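PDB 6LBK: Poly(A) RNA polymerase GLD2, which adds successive AMP units from ATP to the 3' ends of selected cytoplasmic mRNAs and probably single nucleotides to certain microRNAs. Local coordinates for residues Glu83-Phe88 with Leu137-Phe142; Gly110-Val116 with Glu173-Asn179. The protein carries 1 engineered substitution. All coordinates share one frame; numbering follows the deposited sequence.

Contact 1: Glu83-Phe88 with Leu137-Phe142; sequences EIQLLF and LVHKHF
Ile-84 uses its backbone O twice, taking the N-H groups of Leu-87 (2.8 Å from N to Ile-84 O) and Phe-88, while the end of its side chain packs on Val-138 and Phe-142 where two helices pack on one face of the palm-domain sheet. The double acceptance secures the turn that carries Leu-87 and Phe-88 to helix 128-144. His-141 is the centre of the contact; a first torsion of -170° swings its ring away from its own N and out from the helix to Leu-87 and Glu-83. Leu-87 lies over one ring face in a CH-pi contact, CG standing 4.2 Å from the ring centroid, and its CD1 comes to 3.5 Å from His-141 CG. Glu-83 meets the ring differently: its CG lies in the ring plane at the edge, 3.7 Å from His-141 NE2. The carboxylate itself makes no direct contact with the ring; OE1 is hydrogen-bonded to Tyr-149 and Gln-79. No hydrogen bond joins the two segments, which are held by apolar packing and the histidine ring. At the far end the Phe-88 ring meets two side chains, with CE2 3.9 Å from Val-138 CG2 and CZ 3.8 Å from Leu-137 CD1.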
loop_
_atom_site.group_PDB
_atom_site.type_symbol
_atom_site.label_atom_id
_atom_site.label_comp_id
_atom_site.label_asym_id
_atom_site.label_seq_id
_atom_site.Cartn_x
_atom_site.Cartn_y
_atom_site.Cartn_z
ATOM N N GLU A 83 -10.638 21.384 12.170
ATOM C CA GLU A 83 -10.881 22.467 11.229
ATOM C C GLU A 83 -12.074 22.149 10.312
ATOM O O GLU A 83 -12.930 23.011 10.074
ATOM C CB GLU A 83 -9.585 22.725 10.446
ATOM C CG GLU A 83 -9.422 24.134 9.893
ATOM C CD GLU A 83 -8.533 25.114 10.714
ATOM O OE1 GLU A 83 -7.413 24.778 11.153
ATOM O OE2 GLU A 83 -8.956 26.262 10.878
ATOM N N ILE A 84 -12.164 20.910 9.820
ATOM C CA ILE A 84 -13.226 20.476 8.909
ATOM C C ILE A 84 -14.561 20.450 9.625
ATOM O O ILE A 84 -15.612 20.664 9.010
ATOM C CB ILE A 84 -12.885 19.087 8.318
ATOM C CG1 ILE A 84 -11.832 19.202 7.214
ATOM C CG2 ILE A 84 -14.124 18.370 7.769
ATOM C CD1 ILE A 84 -11.197 17.849 6.803
ATOM N N GLN A 85 -14.542 20.217 10.932
ATOM C CA GLN A 85 -15.774 20.109 11.689
ATOM C C GLN A 85 -16.520 21.420 11.766
ATOM O O GLN A 85 -17.722 21.416 12.063
ATOM C CB GLN A 85 -15.470 19.549 13.073
ATOM C CG GLN A 85 -15.625 18.032 13.076
ATOM C CD GLN A 85 -15.072 17.347 14.301
ATOM O OE1 GLN A 85 -14.445 17.969 15.162
ATOM N NE2 GLN A 85 -15.317 16.039 14.394
ATOM N N LEU A 86 -15.855 22.544 11.507
ATOM C CA LEU A 86 -16.611 23.774 11.334
ATOM C C LEU A 86 -17.576 23.656 10.168
ATOM O O LEU A 86 -18.673 24.222 10.210
ATOM C CB LEU A 86 -15.671 24.953 11.132
ATOM C CG LEU A 86 -14.712 25.198 12.294
ATOM C CD1 LEU A 86 -13.919 26.465 12.017
ATOM C CD2 LEU A 86 -15.439 25.272 13.627
ATOM N N LEU A 87 -17.186 22.923 9.124
ATOM C CA LEU A 87 -18.021 22.721 7.947
ATOM C C LEU A 87 -18.962 21.535 8.101
ATOM O O LEU A 87 -20.152 21.639 7.797
ATOM C CB LEU A 87 -17.149 22.529 6.704
ATOM C CG LEU A 87 -16.320 23.747 6.310
ATOM C CD1 LEU A 87 -15.463 23.390 5.126
ATOM C CD2 LEU A 87 -17.234 24.933 5.994
ATOM N N PHE A 88 -18.447 20.396 8.541
ATOM C CA PHE A 88 -19.258 19.190 8.687
ATOM C C PHE A 88 -19.061 18.681 10.105
ATOM O O PHE A 88 -18.162 17.871 10.371
ATOM C CB PHE A 88 -18.896 18.167 7.624
ATOM C CG PHE A 88 -18.867 18.750 6.256
ATOM C CD1 PHE A 88 -20.038 18.961 5.562
ATOM C CD2 PHE A 88 -17.673 19.110 5.669
ATOM C CE1 PHE A 88 -20.022 19.518 4.297
ATOM C CE2 PHE A 88 -17.647 19.664 4.403
ATOM C CZ PHE A 88 -18.827 19.870 3.715
ATOM N N LEU A 137 -16.024 21.565 -1.216
ATOM C CA LEU A 137 -16.174 22.475 -0.070
ATOM C C LEU A 137 -14.943 22.450 0.834
ATOM O O LEU A 137 -14.441 23.502 1.255
ATOM C CB LEU A 137 -17.430 22.135 0.741
ATOM C CG LEU A 137 -18.639 23.045 0.478
ATOM C CD1 LEU A 137 -19.890 22.520 1.166
ATOM C CD2 LEU A 137 -18.349 24.473 0.916
ATOM N N VAL A 138 -14.463 21.255 1.172
ATOM C CA VAL A 138 -13.252 21.149 1.971
ATOM C C VAL A 138 -12.110 21.862 1.270
ATOM O O VAL A 138 -11.290 22.533 1.909
ATOM C CB VAL A 138 -12.910 19.674 2.233
ATOM C CG1 VAL A 138 -11.557 19.574 2.906
ATOM C CG2 VAL A 138 -13.997 18.999 3.064
ATOM N N HIS A 139 -12.045 21.736 -0.059
ATOM C CA HIS A 139 -10.934 22.321 -0.795
ATOM C C HIS A 139 -10.981 23.839 -0.731
ATOM O O HIS A 139 -9.971 24.492 -0.438
ATOM C CB HIS A 139 -10.957 21.824 -2.240
ATOM C CG HIS A 139 -9.920 22.460 -3.113
ATOM N ND1 HIS A 139 -10.243 23.203 -4.229
ATOM C CD2 HIS A 139 -8.571 22.495 -3.015
ATOM C CE1 HIS A 139 -9.135 23.651 -4.793
ATOM N NE2 HIS A 139 -8.107 23.239 -4.074
ATOM N N LYS A 140 -12.151 24.416 -1.009
ATOM C CA LYS A 140 -12.322 25.860 -0.881
ATOM C C LYS A 140 -11.999 26.331 0.537
ATOM O O LYS A 140 -11.481 27.438 0.724
ATOM C CB LYS A 140 -13.741 26.249 -1.295
ATOM C CG LYS A 140 -13.876 27.672 -1.838
ATOM C CD LYS A 140 -13.174 27.787 -3.196
ATOM C CE LYS A 140 -13.670 26.723 -4.180
ATOM N NZ LYS A 140 -13.347 27.055 -5.602
ATOM N N HIS A 141 -12.302 25.508 1.545
ATOM C CA HIS A 141 -11.925 25.830 2.918
ATOM C C HIS A 141 -10.405 25.900 3.058
ATOM O O HIS A 141 -9.862 26.842 3.642
ATOM C CB HIS A 141 -12.516 24.767 3.857
ATOM C CG HIS A 141 -12.423 25.091 5.321
ATOM N ND1 HIS A 141 -13.261 25.990 5.949
ATOM C CD2 HIS A 141 -11.609 24.599 6.289
ATOM C CE1 HIS A 141 -12.950 26.055 7.233
ATOM N NE2 HIS A 141 -11.952 25.221 7.466
ATOM N N PHE A 142 -9.703 24.918 2.500
ATOM C CA PHE A 142 -8.243 24.913 2.580
ATOM C C PHE A 142 -7.646 26.117 1.859
ATOM O O PHE A 142 -6.647 26.696 2.306
ATOM C CB PHE A 142 -7.688 23.614 1.991
ATOM C CG PHE A 142 -7.890 22.398 2.869
ATOM C CD1 PHE A 142 -8.738 22.439 3.960
ATOM C CD2 PHE A 142 -7.233 21.208 2.585
ATOM C CE1 PHE A 142 -8.919 21.320 4.763
ATOM C CE2 PHE A 142 -7.410 20.095 3.378
ATOM C CZ PHE A 142 -8.260 20.150 4.478
#

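Contact 2: Gly110-Val116 with Glu173-Asn179; sequences GDLCLVV and EFALNVN. Engineered in segment 173-179: Ala-175 (natural residue Asp).
Gly-110 N donates to Glu-173 O at 2.9 Å, the first of a run of backbone bonds that zip these strands together in parallel, side by side in the mixed sheet of the nucleotidyltransferase palm. The next bonds alternate regularly between the strands up to Asn-179 N on Leu-114 O. There Asn-179, with positive phi, leaves the strand, and its side chain takes over the backbone's role: OD1 accepts from Val-116 N at 3.0 Å in a nearly straight bond (171° at the hydrogen). Gly-110 has no side chain, and Phe-174 uses the room, its CD1 lying 3.4 Å from Gly-110 CA. Leu-112 holds CG beside its backbone N (chi1 -55°), which brings CD1 to 3.8 Å from Phe-174 CD1, while its CB packs on Leu-176. Leu-114 and Val-178 continue this apolar face. On the other face, Asn-177 folds its amide back over its own backbone (chi1 70°), which sets OD1 3.7 Å from Cys-113 SG; that oxygen is hydrogen-bonded to Asn-180 N. Asp-111, probably a ligand of the catalytic magnesium, places OD1 3.8 Å from CB of Ala-175, an engineered residue that is aspartate in nature. The pairing thus divides the sheet chemically: an oily face for the helices, and a more polar one bearing Asp-111, one of the probable metal ligands.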
loop_
_atom_site.group_PDB
_atom_site.type_symbol
_atom_site.label_atom_id
_atom_site.label_comp_id
_atom_site.label_asym_id
_atom_site.label_seq_id
_atom_site.Cartn_x
_atom_site.Cartn_y
_atom_site.Cartn_z
ATOM N N GLY A 110 0.839 11.249 3.383
ATOM C CA GLY A 110 -0.275 10.962 4.269
ATOM C C GLY A 110 -1.524 10.809 3.424
ATOM O O GLY A 110 -1.692 11.504 2.431
ATOM N N ASP A 111 -2.368 9.857 3.815
ATOM C CA ASP A 111 -3.671 9.629 3.209
ATOM C C ASP A 111 -4.719 9.815 4.297
ATOM O O ASP A 111 -4.608 9.235 5.383
ATOM C CB ASP A 111 -3.777 8.219 2.611
ATOM C CG ASP A 111 -2.927 8.035 1.348
ATOM O OD1 ASP A 111 -3.347 8.507 0.253
ATOM O OD2 ASP A 111 -1.837 7.404 1.453
ATOM N N LEU A 112 -5.733 10.620 3.998
ATOM C CA LEU A 112 -6.789 10.962 4.921
ATOM C C LEU A 112 -8.119 10.603 4.278
ATOM O O LEU A 112 -8.333 10.809 3.074
ATOM C CB LEU A 112 -6.757 12.473 5.290
ATOM C CG LEU A 112 -5.421 12.960 5.834
ATOM C CD1 LEU A 112 -5.280 14.482 5.741
ATOM C CD2 LEU A 112 -5.280 12.519 7.264
ATOM N N CYS A 113 -9.021 10.111 5.102
ATOM C CA CYS A 113 -10.333 9.713 4.651
ATOM C C CYS A 113 -11.347 10.456 5.514
ATOM O O CYS A 113 -11.395 10.250 6.738
ATOM C CB CYS A 113 -10.482 8.214 4.768
ATOM S SG CYS A 113 -12.088 7.756 4.364
ATOM N N LEU A 114 -12.135 11.309 4.876
ATOM C CA LEU A 114 -13.143 12.116 5.595
ATOM C C LEU A 114 -14.457 11.355 5.596
ATOM O O LEU A 114 -14.922 11.013 4.545
ATOM C CB LEU A 114 -13.257 13.465 4.896
ATOM C CG LEU A 114 -14.248 14.446 5.496
ATOM C CD1 LEU A 114 -13.879 14.784 6.919
ATOM C CD2 LEU A 114 -14.312 15.702 4.663
ATOM N N VAL A 115 -14.978 11.075 6.780
ATOM C CA VAL A 115 -16.262 10.346 6.912
ATOM C C VAL A 115 -17.339 11.348 7.299
ATOM O O VAL A 115 -17.263 11.914 8.383
ATOM C CB VAL A 115 -16.155 9.269 7.988
ATOM C CG1 VAL A 115 -17.269 8.268 7.838
ATOM C CG2 VAL A 115 -14.819 8.581 7.894
ATOM N N VAL A 116 -18.329 11.477 6.432
ATOM C CA VAL A 116 -19.448 12.429 6.606
ATOM C C VAL A 116 -20.704 11.593 6.641
ATOM O O VAL A 116 -20.887 10.832 5.721
ATOM C CB VAL A 116 -19.478 13.360 5.397
ATOM C CG1 VAL A 116 -20.737 14.175 5.368
ATOM C CG2 VAL A 116 -18.265 14.255 5.377
ATOM N N GLU A 173 3.373 15.955 2.432
ATOM C CA GLU A 173 2.321 15.894 1.429
ATOM C C GLU A 173 1.215 14.937 1.853
ATOM O O GLU A 173 1.475 13.855 2.381
ATOM C CB GLU A 173 2.912 15.452 0.093
ATOM C CG GLU A 173 1.992 15.628 -1.099
ATOM C CD GLU A 173 2.065 17.035 -1.686
ATOM O OE1 GLU A 173 1.173 17.387 -2.494
ATOM O OE2 GLU A 173 3.013 17.785 -1.341
ATOM N N PHE A 174 -0.025 15.351 1.622
ATOM C CA PHE A 174 -1.217 14.629 2.027
ATOM C C PHE A 174 -2.174 14.519 0.855
ATOM O O PHE A 174 -2.210 15.378 -0.036
ATOM C CB PHE A 174 -1.979 15.331 3.185
ATOM C CG PHE A 174 -1.390 15.096 4.541
ATOM C CD1 PHE A 174 -1.604 13.894 5.198
ATOM C CD2 PHE A 174 -0.652 16.075 5.159
ATOM C CE1 PHE A 174 -1.072 13.673 6.459
ATOM C CE2 PHE A 174 -0.117 15.866 6.411
ATOM C CZ PHE A 174 -0.324 14.654 7.067
ATOM N N ALA A 175 -2.985 13.473 0.909
ATOM C CA ALA A 175 -4.069 13.220 -0.025
ATOM C C ALA A 175 -5.317 12.907 0.787
ATOM O O ALA A 175 -5.334 11.935 1.542
ATOM C CB ALA A 175 -3.711 12.052 -0.948
ATOM N N LEU A 176 -6.349 13.721 0.634
ATOM C CA LEU A 176 -7.591 13.574 1.372
ATOM C C LEU A 176 -8.694 13.189 0.402
ATOM O O LEU A 176 -8.840 13.821 -0.649
ATOM C CB LEU A 176 -7.933 14.878 2.109
ATOM C CG LEU A 176 -9.175 14.876 2.998
ATOM C CD1 LEU A 176 -8.955 15.821 4.155
ATOM C CD2 LEU A 176 -10.409 15.298 2.221
ATOM N N ASN A 177 -9.455 12.154 0.741
ATOM C CA ASN A 177 -10.637 11.795 -0.028
ATOM C C ASN A 177 -11.842 11.843 0.893
ATOM O O ASN A 177 -11.709 11.964 2.111
ATOM C CB ASN A 177 -10.498 10.416 -0.691
ATOM C CG ASN A 177 -10.539 9.282 0.299
ATOM O OD1 ASN A 177 -11.578 8.995 0.898
ATOM N ND2 ASN A 177 -9.396 8.613 0.476
ATOM N N VAL A 178 -13.030 11.733 0.308
ATOM C CA VAL A 178 -14.266 11.798 1.078
ATOM C C VAL A 178 -14.999 10.474 0.983
ATOM O O VAL A 178 -15.400 10.058 -0.110
ATOM C CB VAL A 178 -15.184 12.934 0.622
ATOM C CG1 VAL A 178 -16.391 12.944 1.506
ATOM C CG2 VAL A 178 -14.459 14.224 0.714
ATOM N N ASN A 179 -15.160 9.819 2.134
ATOM C CA ASN A 179 -16.068 8.698 2.331
ATOM C C ASN A 179 -15.618 7.416 1.655
ATOM O O ASN A 179 -16.414 6.477 1.525
ATOM C CB ASN A 179 -17.488 9.058 1.896
ATOM C CG ASN A 179 -18.205 9.843 2.951
ATOM O OD1 ASN A 179 -18.154 9.496 4.134
ATOM N ND2 ASN A 179 -18.795 10.949 2.560
#

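Contact 1 rests on the apolar face of contact 2, their centres about 12 Å apart. Leu-114 is the main joint: its CD1 lies 3.7 Å from Ile-84 CG2 on one helix, and its CD2 lies 3.7 Å from Val-138 CG2 on the other. Leu-176 of the partner strand adds a further touch, CD1 to Ile-84 CD1 at 4.0 Å. The four segments alternate along the chain, so one segment of each contact lies, in sequence, between the two of the other, all within the palm domain. Asp-111 points to the opposite face of the sheet from Leu-114; contact 1 therefore packs behind the strands, away from the probable magnesium site of Asp-109 and Asp-111.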